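Local coordinates for protein 2-oxoglutarate-dependent dioxygenase tropC (Talaromyces stipitatus, PDB 6XJJ) that acts as a non-haem iron, 2-oxoglutarate-dependent dioxygenase in the biosynthesis of the fungal tropolone class of secondary metabolites, at residues A[88-93]-A[175-180]; A[252-257]-A[274-279]; A[118-123]-A[161-166]; A[133-138]-A[235-240]; A[77-82]-A[278-283]. One frame throughout, in Å; residues are numbered along the deposited sequence.

Interaction 1. Residues A[88-93]-A[175-180]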
# COMPACT_ATOMS: atom_id res chain seq x y z
N ARG A 88 -3.30 14.39 3.42
CA ARG A 88 -1.99 13.77 3.52
C ARG A 88 -1.22 14.33 4.71
O ARG A 88 -0.54 13.59 5.43
CB ARG A 88 -1.23 13.96 2.21
CG ARG A 88 -1.94 13.35 1.00
CD ARG A 88 -1.12 13.46 -0.27
NE ARG A 88 -0.86 14.86 -0.62
CZ ARG A 88 0.25 15.52 -0.30
NH1 ARG A 88 1.21 14.93 0.40
NH2 ARG A 88 0.39 16.79 -0.66
N GLU A 89 -1.34 15.64 4.94
CA GLU A 89 -0.76 16.25 6.13
C GLU A 89 -1.30 15.58 7.39
O GLU A 89 -0.54 15.27 8.31
CB GLU A 89 -1.05 17.74 6.15
CG GLU A 89 -0.34 18.53 5.07
CD GLU A 89 -0.88 19.95 4.94
OE1 GLU A 89 -1.92 20.25 5.59
OE2 GLU A 89 -0.30 20.75 4.19
N LYS A 90 -2.61 15.35 7.44
CA LYS A 90 -3.21 14.92 8.69
C LYS A 90 -2.78 13.51 9.05
O LYS A 90 -2.55 13.22 10.23
CB LYS A 90 -4.74 15.05 8.58
CG LYS A 90 -5.46 15.12 9.91
CD LYS A 90 -6.98 15.13 9.77
CE LYS A 90 -7.48 16.35 8.99
NZ LYS A 90 -8.98 16.40 8.97
N ILE A 91 -2.61 12.62 8.06
CA ILE A 91 -2.28 11.23 8.36
C ILE A 91 -0.82 11.09 8.80
O ILE A 91 -0.50 10.21 9.60
CB ILE A 91 -2.58 10.31 7.16
CG1 ILE A 91 -2.59 8.84 7.59
CG2 ILE A 91 -1.55 10.48 6.05
CD1 ILE A 91 -3.76 8.46 8.49
N PHE A 92 0.09 11.93 8.28
CA PHE A 92 1.44 11.94 8.84
C PHE A 92 1.47 12.55 10.23
O PHE A 92 2.33 12.18 11.04
CB PHE A 92 2.42 12.70 7.94
CG PHE A 92 2.79 11.96 6.70
CD1 PHE A 92 3.55 10.81 6.79
CD2 PHE A 92 2.47 12.44 5.45
CE1 PHE A 92 3.93 10.12 5.66
CE2 PHE A 92 2.84 11.76 4.31
CZ PHE A 92 3.58 10.60 4.42
N GLY A 93 0.56 13.47 10.53
CA GLY A 93 0.40 13.89 11.91
C GLY A 93 0.07 12.73 12.82
O GLY A 93 0.71 12.53 13.85
N ARG A 175 -7.70 7.90 15.91
CA ARG A 175 -8.59 6.92 15.30
C ARG A 175 -9.41 7.53 14.17
O ARG A 175 -9.43 6.99 13.05
CB ARG A 175 -9.51 6.31 16.36
CG ARG A 175 -10.46 5.29 15.76
CD ARG A 175 -11.27 4.53 16.79
NE ARG A 175 -12.20 3.61 16.13
CZ ARG A 175 -12.90 2.66 16.76
NH1 ARG A 175 -12.77 2.48 18.06
NH2 ARG A 175 -13.72 1.89 16.06
N GLN A 176 -10.11 8.64 14.43
CA GLN A 176 -10.95 9.23 13.40
C GLN A 176 -10.16 9.56 12.14
O GLN A 176 -10.57 9.14 11.05
CB GLN A 176 -11.66 10.49 13.93
CG GLN A 176 -12.58 10.26 15.12
CD GLN A 176 -13.17 11.56 15.65
OE1 GLN A 176 -12.69 12.65 15.32
NE2 GLN A 176 -14.17 11.45 16.53
N PRO A 177 -9.03 10.28 12.21
CA PRO A 177 -8.27 10.54 10.97
C PRO A 177 -7.86 9.26 10.26
O PRO A 177 -7.99 9.17 9.03
CB PRO A 177 -7.05 11.32 11.47
CG PRO A 177 -7.41 11.85 12.77
CD PRO A 177 -8.45 10.97 13.37
N VAL A 178 -7.33 8.28 11.00
CA VAL A 178 -6.89 7.02 10.41
C VAL A 178 -8.01 6.38 9.61
O VAL A 178 -7.83 5.98 8.45
CB VAL A 178 -6.37 6.08 11.51
CG1 VAL A 178 -6.18 4.67 10.98
CG2 VAL A 178 -5.05 6.60 12.06
N MET A 179 -9.20 6.27 10.21
CA MET A 179 -10.31 5.64 9.51
C MET A 179 -10.82 6.49 8.35
O MET A 179 -11.25 5.95 7.33
CB MET A 179 -11.45 5.36 10.49
CG MET A 179 -11.13 4.35 11.59
SD MET A 179 -10.54 2.74 11.00
CE MET A 179 -11.92 2.22 9.98
N GLU A 180 -10.77 7.82 8.48
CA GLU A 180 -11.13 8.68 7.35
C GLU A 180 -10.16 8.48 6.18
O GLU A 180 -10.59 8.37 5.03
CB GLU A 180 -11.16 10.15 7.77
CG GLU A 180 -12.32 10.55 8.67
CD GLU A 180 -12.26 12.02 9.06
OE1 GLU A 180 -11.27 12.69 8.68
OE2 GLU A 180 -13.18 12.49 9.77
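Ile91 reaches across to Val178 with the methyl at the end of its longer branch. CD1 lies 3.9 Å from Val178 CA and 4.2 Å from Val178 CG2, so it presses on the backbone of the facing helix as well as on a side chain. The CB bond of Ile91 does not aim at that helix; a chi1 of -165°, which sets CG1 opposite the backbone N, carries the branch across. Nearer the solvent, Lys90 and Pro177 meet at about a right angle, with Lys90 CD 4.2 Å from Pro177 CB. The aliphatic stem of a lysine suits this exposed border because it can cross a proline ring while its amine goes on to the surface. A bend at chi3 (-62°) turns that amine, and Lys90 NZ ends 4.4 Å from Glu180 OE1, too far for a salt bridge but where a mild attraction is probable.

Pro177 has no N-H to give to the preceding turn, and helix 175-180 is kinked there; the compact ring faces the other helix. The two axes come within 9.4 Å and their directions differ by 130°, an ordinary helix spacing, bridged here by few side chains and no hydrogen bond.

Further out, Ile91 also rests on Tyr181, Leu253 and Val314, and Val178 on Trp165, while Arg88 forms a salt bridge with Asp279. Helix 85-99 thus lies beside the long helix 171-204 and packs on strands 249-253 and 311-318 of the main sheet, away from the iron site.

Interaction 2. Residues A[252-257]-A[274-279]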
# COMPACT_ATOMS: atom_id res chain seq x y z
N LEU A 252 0.87 3.73 -1.76
CA LEU A 252 1.84 4.18 -0.78
C LEU A 252 1.89 5.70 -0.78
O LEU A 252 1.84 6.33 -1.85
CB LEU A 252 3.24 3.63 -1.10
CG LEU A 252 4.44 3.96 -0.20
CD1 LEU A 252 4.36 3.19 1.11
CD2 LEU A 252 5.74 3.69 -0.94
N LEU A 253 1.98 6.29 0.41
CA LEU A 253 2.18 7.72 0.57
C LEU A 253 3.56 7.94 1.18
O LEU A 253 3.79 7.57 2.33
CB LEU A 253 1.10 8.32 1.47
CG LEU A 253 1.26 9.80 1.85
CD1 LEU A 253 1.20 10.70 0.62
CD2 LEU A 253 0.21 10.21 2.87
N GLN A 254 4.46 8.55 0.42
CA GLN A 254 5.79 8.83 0.94
C GLN A 254 5.81 10.24 1.50
O GLN A 254 4.87 11.02 1.35
CB GLN A 254 6.85 8.68 -0.14
CG GLN A 254 6.73 7.48 -1.01
CD GLN A 254 7.94 7.34 -1.86
OE1 GLN A 254 8.94 8.00 -1.61
NE2 GLN A 254 7.77 6.71 -3.01
N GLN A 255 6.93 10.59 2.13
CA GLN A 255 7.06 11.85 2.83
C GLN A 255 7.98 12.77 2.03
O GLN A 255 9.05 12.34 1.59
CB GLN A 255 7.60 11.62 4.23
CG GLN A 255 7.24 12.69 5.24
CD GLN A 255 7.74 12.35 6.62
OE1 GLN A 255 8.42 11.34 6.81
NE2 GLN A 255 7.37 13.16 7.60
N LYS A 256 7.56 14.02 1.84
CA LYS A 256 8.38 15.00 1.14
C LYS A 256 9.73 15.15 1.83
O LYS A 256 9.80 15.46 3.03
CB LYS A 256 7.65 16.34 1.08
CG LYS A 256 8.46 17.54 0.58
CD LYS A 256 7.54 18.74 0.32
CE LYS A 256 8.28 20.07 0.31
NZ LYS A 256 9.40 20.13 -0.66
N GLY A 257 10.80 14.92 1.07
CA GLY A 257 12.15 15.04 1.57
C GLY A 257 12.83 13.75 1.97
O GLY A 257 13.88 13.80 2.63
N VAL A 274 12.19 5.10 -6.82
CA VAL A 274 10.85 5.65 -6.95
C VAL A 274 10.89 7.08 -6.41
O VAL A 274 11.00 7.26 -5.18
CB VAL A 274 9.81 4.81 -6.21
CG1 VAL A 274 8.43 5.45 -6.35
CG2 VAL A 274 9.78 3.40 -6.76
N PRO A 275 10.83 8.10 -7.26
CA PRO A 275 10.95 9.47 -6.75
C PRO A 275 9.73 9.88 -5.94
O PRO A 275 8.59 9.50 -6.25
CB PRO A 275 11.08 10.31 -8.03
CG PRO A 275 10.35 9.52 -9.06
CD PRO A 275 10.53 8.08 -8.71
N VAL A 276 9.97 10.66 -4.89
CA VAL A 276 8.89 11.28 -4.13
C VAL A 276 8.30 12.40 -4.98
O VAL A 276 8.91 13.47 -5.12
CB VAL A 276 9.39 11.82 -2.77
CG1 VAL A 276 8.29 12.60 -2.07
CG2 VAL A 276 9.81 10.68 -1.89
N ILE A 277 7.13 12.15 -5.56
CA ILE A 277 6.44 13.14 -6.37
C ILE A 277 5.44 13.90 -5.51
O ILE A 277 4.81 13.34 -4.60
CB ILE A 277 5.73 12.48 -7.58
CG1 ILE A 277 6.76 11.78 -8.48
CG2 ILE A 277 4.93 13.51 -8.35
CD1 ILE A 277 7.82 12.70 -9.05
N GLU A 278 5.28 15.19 -5.81
CA GLU A 278 4.39 16.05 -5.05
C GLU A 278 2.94 15.74 -5.39
O GLU A 278 2.56 15.76 -6.56
CB GLU A 278 4.73 17.52 -5.32
CG GLU A 278 3.78 18.55 -4.72
CD GLU A 278 4.34 19.95 -4.84
OE1 GLU A 278 5.46 20.10 -5.37
OE2 GLU A 278 3.66 20.91 -4.41
N ASP A 279 2.14 15.44 -4.36
CA ASP A 279 0.72 15.14 -4.52
C ASP A 279 0.51 13.82 -5.26
O ASP A 279 -0.39 13.70 -6.09
CB ASP A 279 -0.01 16.28 -5.23
CG ASP A 279 -0.10 17.52 -4.37
OD1 ASP A 279 0.11 17.39 -3.15
OD2 ASP A 279 -0.37 18.61 -4.91
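Gln254 fills the tight half of this contact by extending its side chain toward Val274 and Val276. With CG opposite the carbonyl carbon (chi1 -44°) and the chain straight beyond it, the amide reaches the valines: NE2 packs 3.6 Å from Val274 CG1, while the stem slants across the other valine, Gln254 CB being 4.0 Å from Val276 CG2. The modelled approach of the amide oxygen to that same methyl is implausibly close and is best treated as doubtful. A buried glutamine needs a polar partner, and OE1 has a weak hydrogen bond from Arg311, the predicted 2-oxoglutarate-binding residue.

Segment 252-257 runs on from strand 249-253, part of the double-stranded beta-helix of 2-oxoglutarate oxygenases. The chain then forms the hairpin of strands 261-265 and 270-273, and returns through 274-279 to strand 281-285, the neighbour of 249-253 in the main sheet.

Beyond Val276 the packing thins. Its other methyl, CG1, meets facing backbone, 3.7 Å from Gln255 O and 4.0 Å from Lys256 CA. Gln255 turns its side chain from the valines and takes the backbone N-H of Tyr312. At the exposed margin Lys256 NZ and Glu278 OE1 remain 6.1 Å apart, opposite charges without a bond.

Interaction 3. Residues A[118-123]-A[161-166]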
# COMPACT_ATOMS: atom_id res chain seq x y z
N SER A 118 -6.65 -12.25 13.44
CA SER A 118 -6.55 -10.82 13.17
C SER A 118 -5.14 -10.39 13.49
O SER A 118 -4.67 -10.55 14.62
CB SER A 118 -7.55 -10.03 14.00
OG SER A 118 -8.88 -10.36 13.65
N PHE A 119 -4.45 -9.86 12.49
CA PHE A 119 -3.07 -9.44 12.65
C PHE A 119 -3.11 -7.92 12.65
O PHE A 119 -2.89 -7.26 11.63
CB PHE A 119 -2.18 -10.06 11.52
CG PHE A 119 -0.70 -9.85 11.71
CD1 PHE A 119 0.01 -10.68 12.55
CD2 PHE A 119 -0.03 -8.85 11.03
CE1 PHE A 119 1.38 -10.51 12.72
CE2 PHE A 119 1.33 -8.67 11.20
CZ PHE A 119 2.03 -9.51 12.05
N ARG A 120 -3.46 -7.37 13.82
CA ARG A 120 -3.74 -5.95 13.99
C ARG A 120 -2.98 -5.43 15.20
O ARG A 120 -2.81 -6.14 16.20
CB ARG A 120 -5.23 -5.69 14.22
CG ARG A 120 -6.14 -6.25 13.16
CD ARG A 120 -6.04 -5.51 11.84
NE ARG A 120 -6.93 -6.15 10.87
CZ ARG A 120 -8.24 -5.92 10.79
NH1 ARG A 120 -8.82 -5.04 11.59
NH2 ARG A 120 -8.96 -6.56 9.89
N GLY A 121 -2.54 -4.18 15.13
CA GLY A 121 -1.85 -3.55 16.24
C GLY A 121 -0.42 -3.16 15.92
O GLY A 121 -0.09 -2.88 14.77
N TYR A 122 0.44 -3.16 16.94
CA TYR A 122 1.80 -2.67 16.81
C TYR A 122 2.79 -3.81 16.62
O TYR A 122 2.69 -4.86 17.27
CB TYR A 122 2.19 -1.85 18.05
CG TYR A 122 3.64 -1.45 18.08
CD1 TYR A 122 4.14 -0.47 17.23
CD2 TYR A 122 4.52 -2.04 18.98
CE1 TYR A 122 5.46 -0.11 17.26
CE2 TYR A 122 5.85 -1.67 19.02
CZ TYR A 122 6.31 -0.70 18.16
OH TYR A 122 7.62 -0.33 18.19
N GLU A 123 3.75 -3.61 15.72
CA GLU A 123 4.83 -4.56 15.50
C GLU A 123 6.13 -3.79 15.60
O GLU A 123 6.34 -2.82 14.85
CB GLU A 123 4.71 -5.26 14.14
CG GLU A 123 5.74 -6.37 13.94
CD GLU A 123 5.53 -7.14 12.65
OE1 GLU A 123 4.62 -6.77 11.88
OE2 GLU A 123 6.26 -8.12 12.42
N GLY A 161 -11.26 -8.73 11.48
CA GLY A 161 -11.65 -8.58 12.86
C GLY A 161 -11.57 -7.13 13.27
O GLY A 161 -11.48 -6.23 12.43
N PRO A 162 -11.60 -6.87 14.58
CA PRO A 162 -11.49 -5.48 15.05
C PRO A 162 -10.05 -4.99 15.10
O PRO A 162 -9.10 -5.76 15.21
CB PRO A 162 -12.09 -5.55 16.46
CG PRO A 162 -11.88 -6.92 16.90
CD PRO A 162 -11.90 -7.80 15.68
N ASN A 163 -9.92 -3.67 15.00
CA ASN A 163 -8.62 -3.03 15.15
C ASN A 163 -8.27 -2.86 16.62
O ASN A 163 -9.13 -2.87 17.50
CB ASN A 163 -8.61 -1.66 14.47
CG ASN A 163 -8.67 -1.76 12.96
OD1 ASN A 163 -7.73 -2.21 12.31
ND2 ASN A 163 -9.77 -1.30 12.39
N LEU A 164 -6.97 -2.70 16.89
CA LEU A 164 -6.50 -2.32 18.21
C LEU A 164 -6.08 -0.86 18.18
O LEU A 164 -5.37 -0.44 17.26
CB LEU A 164 -5.34 -3.18 18.69
CG LEU A 164 -5.59 -4.67 18.91
CD1 LEU A 164 -4.36 -5.30 19.54
CD2 LEU A 164 -6.83 -4.92 19.74
N TRP A 165 -6.51 -0.10 19.18
CA TRP A 165 -6.28 1.33 19.18
C TRP A 165 -5.55 1.75 20.45
O TRP A 165 -5.84 1.23 21.53
CB TRP A 165 -7.60 2.10 19.07
CG TRP A 165 -8.35 1.84 17.78
CD1 TRP A 165 -9.45 1.05 17.63
CD2 TRP A 165 -8.04 2.35 16.48
NE1 TRP A 165 -9.86 1.05 16.32
CE2 TRP A 165 -9.00 1.83 15.59
CE3 TRP A 165 -7.03 3.19 15.98
CZ2 TRP A 165 -8.99 2.13 14.22
CZ3 TRP A 165 -7.03 3.48 14.62
CH2 TRP A 165 -8.00 2.96 13.76
N PRO A 166 -4.61 2.69 20.36
CA PRO A 166 -3.83 3.07 21.54
C PRO A 166 -4.68 3.85 22.54
O PRO A 166 -5.29 4.87 22.20
CB PRO A 166 -2.70 3.92 20.96
CG PRO A 166 -3.27 4.50 19.71
CD PRO A 166 -4.20 3.45 19.16
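Arg120 reaches over to 161-166, and nearly every part of its side chain finds something there. CB approaches the carbonyl oxygen of Pro162, and the next carbon closes in, CG lying 3.6 Å from Pro162 O. At chi2 (-70°) the chain bends, bringing CD to 3.7 Å from Asn163 OD1 and carrying the guanidinium toward Gly161 and Asn163. NH1 then sits among acceptors: it is 3.0 Å from Gly161 O and 3.1 Å from Asn163 OD1, both weak hydrogen bonds because the N-H points poorly at either oxygen. Ala146 O is a further weak partner of NH1, whereas NH2 has its main bond with Ser159 O. Arginine suits such a buried nest of carbonyls, where its spread of N-H groups can be shared among several oxygens.

The amide of Asn163 stands at 39° to the guanidinium and is itself held by others, OD1 taking the N-H of Gly145 and ND2 bonding to Glu147. At the Ser118 end, OG bonds weakly with Thr160 O and lies 3.4 Å from Gly161 CA, an approach that the lack of a side chain on Gly161 permits. Toward Gly121, Leu164 supplies the apolar part, with CD1 3.8 Å from Arg120 O and CB 4.3 Å from Gly121 CA.

The two segments run almost in the same direction, 15° apart, without bonding as strands. Residues 121-123 form the outermost strand of the main sheet beside 139-144, and 161-164 runs beside 118-121, where that strand begins, then on through Trp165, which packs on Arg175 and Met179, into helix 171-204.

Interaction 4. Residues A[133-138]-A[235-240]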
# COMPACT_ATOMS: atom_id res chain seq x y z
N GLY A 133 21.54 -14.44 5.01
CA GLY A 133 22.75 -13.65 5.14
C GLY A 133 22.57 -12.29 5.80
O GLY A 133 23.57 -11.67 6.18
N LEU A 134 21.33 -11.83 5.96
CA LEU A 134 21.05 -10.42 6.20
C LEU A 134 20.45 -10.19 7.59
O LEU A 134 20.08 -11.13 8.30
CB LEU A 134 20.12 -9.88 5.11
CG LEU A 134 20.69 -9.94 3.69
CD1 LEU A 134 19.67 -9.48 2.67
CD2 LEU A 134 21.98 -9.13 3.56
N LEU A 135 20.36 -8.91 7.95
CA LEU A 135 19.87 -8.42 9.23
C LEU A 135 18.39 -8.06 9.16
O LEU A 135 17.86 -7.77 8.08
CB LEU A 135 20.69 -7.20 9.65
CG LEU A 135 22.14 -7.42 10.06
CD1 LEU A 135 22.87 -6.09 10.15
CD2 LEU A 135 22.21 -8.14 11.39
N PRO A 136 17.70 -8.06 10.30
CA PRO A 136 16.26 -7.76 10.29
C PRO A 136 15.97 -6.30 9.97
O PRO A 136 16.83 -5.42 10.07
CB PRO A 136 15.82 -8.12 11.71
CG PRO A 136 17.06 -8.00 12.53
CD PRO A 136 18.19 -8.40 11.64
N ASP A 137 14.72 -6.04 9.58
CA ASP A 137 14.32 -4.73 9.10
C ASP A 137 14.12 -3.71 10.22
O ASP A 137 13.51 -4.00 11.25
CB ASP A 137 13.02 -4.85 8.30
CG ASP A 137 13.23 -5.60 7.01
OD1 ASP A 137 14.40 -5.78 6.62
OD2 ASP A 137 12.22 -5.99 6.39
N THR A 138 14.64 -2.50 9.99
CA THR A 138 14.47 -1.38 10.91
C THR A 138 13.03 -0.91 11.01
O THR A 138 12.70 -0.13 11.91
CB THR A 138 15.35 -0.20 10.47
OG1 THR A 138 14.99 0.21 9.15
CG2 THR A 138 16.82 -0.59 10.49
N PRO A 235 25.19 -2.41 5.26
CA PRO A 235 24.55 -2.73 3.98
C PRO A 235 23.83 -4.07 3.96
O PRO A 235 23.24 -4.42 2.94
CB PRO A 235 25.72 -2.71 2.99
CG PRO A 235 26.88 -3.06 3.80
CD PRO A 235 26.66 -2.42 5.13
N ARG A 236 23.88 -4.82 5.06
CA ARG A 236 23.13 -6.06 5.20
C ARG A 236 21.77 -5.84 5.86
O ARG A 236 21.05 -6.82 6.10
CB ARG A 236 23.95 -7.07 6.02
CG ARG A 236 25.21 -7.55 5.30
CD ARG A 236 26.09 -8.52 6.09
NE ARG A 236 26.62 -7.92 7.32
CZ ARG A 236 26.38 -8.35 8.56
NH1 ARG A 236 25.67 -9.44 8.79
NH2 ARG A 236 26.92 -7.70 9.59
N GLN A 237 21.39 -4.59 6.13
CA GLN A 237 20.14 -4.27 6.80
C GLN A 237 19.40 -3.25 5.95
O GLN A 237 20.01 -2.31 5.44
CB GLN A 237 20.38 -3.68 8.19
CG GLN A 237 19.19 -3.74 9.11
CD GLN A 237 19.49 -3.22 10.50
OE1 GLN A 237 20.55 -2.62 10.73
NE2 GLN A 237 18.63 -3.55 11.45
N PHE A 238 18.10 -3.44 5.77
CA PHE A 238 17.32 -2.44 5.07
C PHE A 238 16.17 -1.96 5.94
O PHE A 238 15.89 -2.51 7.00
CB PHE A 238 16.74 -2.93 3.73
CG PHE A 238 17.73 -3.53 2.78
CD1 PHE A 238 18.73 -4.38 3.21
CD2 PHE A 238 17.79 -3.06 1.47
CE1 PHE A 238 19.64 -4.90 2.33
CE2 PHE A 238 18.73 -3.55 0.60
CZ PHE A 238 19.66 -4.47 1.03
N GLY A 239 15.53 -0.89 5.46
CA GLY A 239 14.26 -0.47 6.00
C GLY A 239 13.23 -1.57 5.83
O GLY A 239 12.57 -1.97 6.79
N VAL A 240 13.10 -2.06 4.60
CA VAL A 240 12.34 -3.26 4.30
C VAL A 240 13.08 -3.98 3.19
O VAL A 240 13.49 -3.35 2.20
CB VAL A 240 10.89 -2.95 3.86
CG1 VAL A 240 10.11 -4.25 3.67
CG2 VAL A 240 10.19 -2.03 4.86
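Arg236, Gln237 and Leu135 bury the largest areas where loops 133-138 and 235-240 run side by side. Arg236 contributes its backbone first: Leu135 N donates to Arg236 O over 2.9 Å in an almost straight bond (174°). Its side chain is used on the flanks, CB lying 3.8 Å from Leu134 CD2, while the CG and CD1 end of Leu135 rests over one face of the guanidinium. Its charge is met by a salt bridge to Asp234.

Gln237 sends its side chain across: a chi1 of -161° puts CG opposite the backbone N, and the extended chain passes Leu135, whose CB is 3.8 Å from Gln237 CG, before NE2 gives a hydrogen bond of 2.9 Å to Pro136 O. That oxygen lies close to the amide plane (9° out), and Thr138 CG2 packs 3.6 Å from the same NE2. Glutamine fits because it combines a long apolar stem with a donor for a carbonyl.

Thr138 N bonds to Phe238 O at 3.2 Å. Asp137 OD2 comes 3.4 Å from Val240 CA and accepts the N-H of Gly241. Gly239 and Val240 form a classic beta bulge opposite Val304, and the side chain of Val240, beside the iron ligand His243, comes within about 6 Å of the iron (nearest atoms).

All three hydrogen bonds end on main-chain carbonyls, two given by backbone N-H groups and one by the Gln237 amide, so the pairing probably asks little of side-chain identity except at Gln237. The Asp137 bond to Gly241 probably helps hold the chain ahead of His243 and Asp245.

Interaction 5. Residues A[77-82]-A[278-283]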
# COMPACT_ATOMS: atom_id res chain seq x y z
N ASN A 77 3.77 6.25 -10.22
CA ASN A 77 3.22 7.34 -9.42
C ASN A 77 1.89 7.82 -9.99
O ASN A 77 1.74 7.98 -11.21
CB ASN A 77 4.19 8.52 -9.36
CG ASN A 77 5.33 8.31 -8.39
OD1 ASN A 77 5.16 8.47 -7.18
ND2 ASN A 77 6.49 7.95 -8.92
N LEU A 78 0.94 8.06 -9.09
CA LEU A 78 -0.42 8.45 -9.46
C LEU A 78 -0.69 9.86 -8.96
O LEU A 78 -0.49 10.15 -7.78
CB LEU A 78 -1.43 7.48 -8.85
CG LEU A 78 -2.90 7.64 -9.25
CD1 LEU A 78 -3.61 6.30 -9.14
CD2 LEU A 78 -3.62 8.66 -8.39
N VAL A 79 -1.17 10.72 -9.86
CA VAL A 79 -1.65 12.05 -9.51
C VAL A 79 -3.02 12.25 -10.15
O VAL A 79 -3.50 11.43 -10.94
CB VAL A 79 -0.69 13.17 -9.94
CG1 VAL A 79 0.64 13.03 -9.21
CG2 VAL A 79 -0.48 13.16 -11.46
N GLY A 80 -3.64 13.38 -9.80
CA GLY A 80 -4.98 13.70 -10.27
C GLY A 80 -6.08 13.01 -9.49
O GLY A 80 -7.22 12.96 -9.95
N HIS A 81 -5.75 12.48 -8.31
CA HIS A 81 -6.68 11.70 -7.50
C HIS A 81 -7.73 12.55 -6.81
O HIS A 81 -8.80 12.03 -6.46
CB HIS A 81 -5.87 10.89 -6.48
CG HIS A 81 -4.83 11.69 -5.76
ND1 HIS A 81 -5.12 12.52 -4.70
CD2 HIS A 81 -3.49 11.79 -5.96
CE1 HIS A 81 -4.01 13.10 -4.27
NE2 HIS A 81 -3.01 12.67 -5.02
N GLY A 82 -7.48 13.84 -6.60
CA GLY A 82 -8.46 14.72 -6.01
C GLY A 82 -8.44 14.79 -4.50
O GLY A 82 -9.17 15.61 -3.93
N GLU A 278 5.28 15.19 -5.81
CA GLU A 278 4.39 16.05 -5.05
C GLU A 278 2.94 15.74 -5.39
O GLU A 278 2.56 15.76 -6.56
CB GLU A 278 4.73 17.52 -5.32
CG GLU A 278 3.78 18.55 -4.72
CD GLU A 278 4.34 19.95 -4.84
OE1 GLU A 278 5.46 20.10 -5.37
OE2 GLU A 278 3.66 20.91 -4.41
N ASP A 279 2.14 15.44 -4.36
CA ASP A 279 0.72 15.14 -4.52
C ASP A 279 0.51 13.82 -5.26
O ASP A 279 -0.39 13.70 -6.09
CB ASP A 279 -0.01 16.28 -5.23
CG ASP A 279 -0.10 17.52 -4.37
OD1 ASP A 279 0.11 17.39 -3.15
OD2 ASP A 279 -0.37 18.61 -4.91
N ALA A 280 1.34 12.83 -4.96
CA ALA A 280 1.27 11.56 -5.64
C ALA A 280 1.13 10.44 -4.63
O ALA A 280 1.44 10.59 -3.45
CB ALA A 280 2.50 11.33 -6.52
N PHE A 281 0.61 9.32 -5.11
CA PHE A 281 0.71 8.05 -4.42
C PHE A 281 1.47 7.07 -5.31
O PHE A 281 1.38 7.13 -6.54
CB PHE A 281 -0.68 7.49 -4.10
CG PHE A 281 -1.50 8.38 -3.21
CD1 PHE A 281 -1.38 8.31 -1.84
CD2 PHE A 281 -2.39 9.30 -3.76
CE1 PHE A 281 -2.13 9.12 -1.02
CE2 PHE A 281 -3.14 10.12 -2.95
CZ PHE A 281 -3.02 10.04 -1.57
N VAL A 282 2.22 6.17 -4.67
CA VAL A 282 2.91 5.10 -5.40
C VAL A 282 1.99 3.90 -5.47
O VAL A 282 1.48 3.43 -4.45
CB VAL A 282 4.24 4.72 -4.73
CG1 VAL A 282 4.88 3.54 -5.45
CG2 VAL A 282 5.19 5.87 -4.71
N ILE A 283 1.79 3.40 -6.68
CA ILE A 283 0.88 2.30 -6.95
C ILE A 283 1.71 1.16 -7.50
O ILE A 283 2.51 1.36 -8.41
CB ILE A 283 -0.21 2.70 -7.96
CG1 ILE A 283 -0.92 3.99 -7.54
CG2 ILE A 283 -1.19 1.56 -8.17
CD1 ILE A 283 -1.62 3.93 -6.22
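Backbone hydrogen bonding sets the register between Leu78 and Phe281, an antiparallel hydrogen-bonded pair: Leu78 N donates to Phe281 O over 2.7 Å, and Phe281 N to Leu78 O over 3.0 Å. Leu78 O also receives a CA-H contact, 3.1 Å from Ala280 CA. Next to it, Asn77 and Val282 make the non-hydrogen-bonded pair.

The remaining polar bond comes from a side chain. His81 NE2 donates to Asp279 O at 3.0 Å, from well above the carbonyl plane (64°), while ND1 is paired with the N-H of Ile83. With one nitrogen donating and the other accepting, the ring is probably neutral, and the two bonds fix its rotation.

Aromatic contact uses the same histidine. Its chi1 of 47° stands CG between the backbone N and carbonyl carbon, offering a ring face to Phe281, which approaches edge-on with CE2 over the centre. The centroids are 4.6 Å apart and the planes at 65°, a T-shaped (edge-to-face) pair.

Apolar packing adds two contacts. Leu78 CB lies 3.8 Å from Ile283 CG1 on the side of Phe281. Val79 CG1 is 3.7 Å from Ala280 CB. On the Asn77 face a polar atom packs on a methyl, Asn77 OD1 lying 3.6 Å from Val282 CG2.

The pairing joins a strand of the N-terminal region to the dioxygenase sheet. Strand 281-285 lies between 75-79 and 249-253 there. Leu78, Phe281 and Ile283 pack on helix 171-204 through Ile192 and Leu188, whereas Val282 faces the other way, among residues on the iron side of the sheet.

Interactions 2 and 5 belong together: they share Glu278 and Asp279, their strands are neighbours in the main sheet, and Val282 of one packs on Gln254 of the other. Interaction 5 is a buried strand pairing, whereas interaction 2 runs from a buried glutamine out to solvent. Interaction 1 is a sparse, apolar helix joint over the same sheet, tied to both by the Arg88–Asp279 salt bridge and to interaction 3 through Trp165. Interaction 3, also buried, relies on a shared guanidinium at the far strand of that sheet. Interaction 4 touches none of the others; its partly exposed loops pair through backbone carbonyls, one end leading toward the iron.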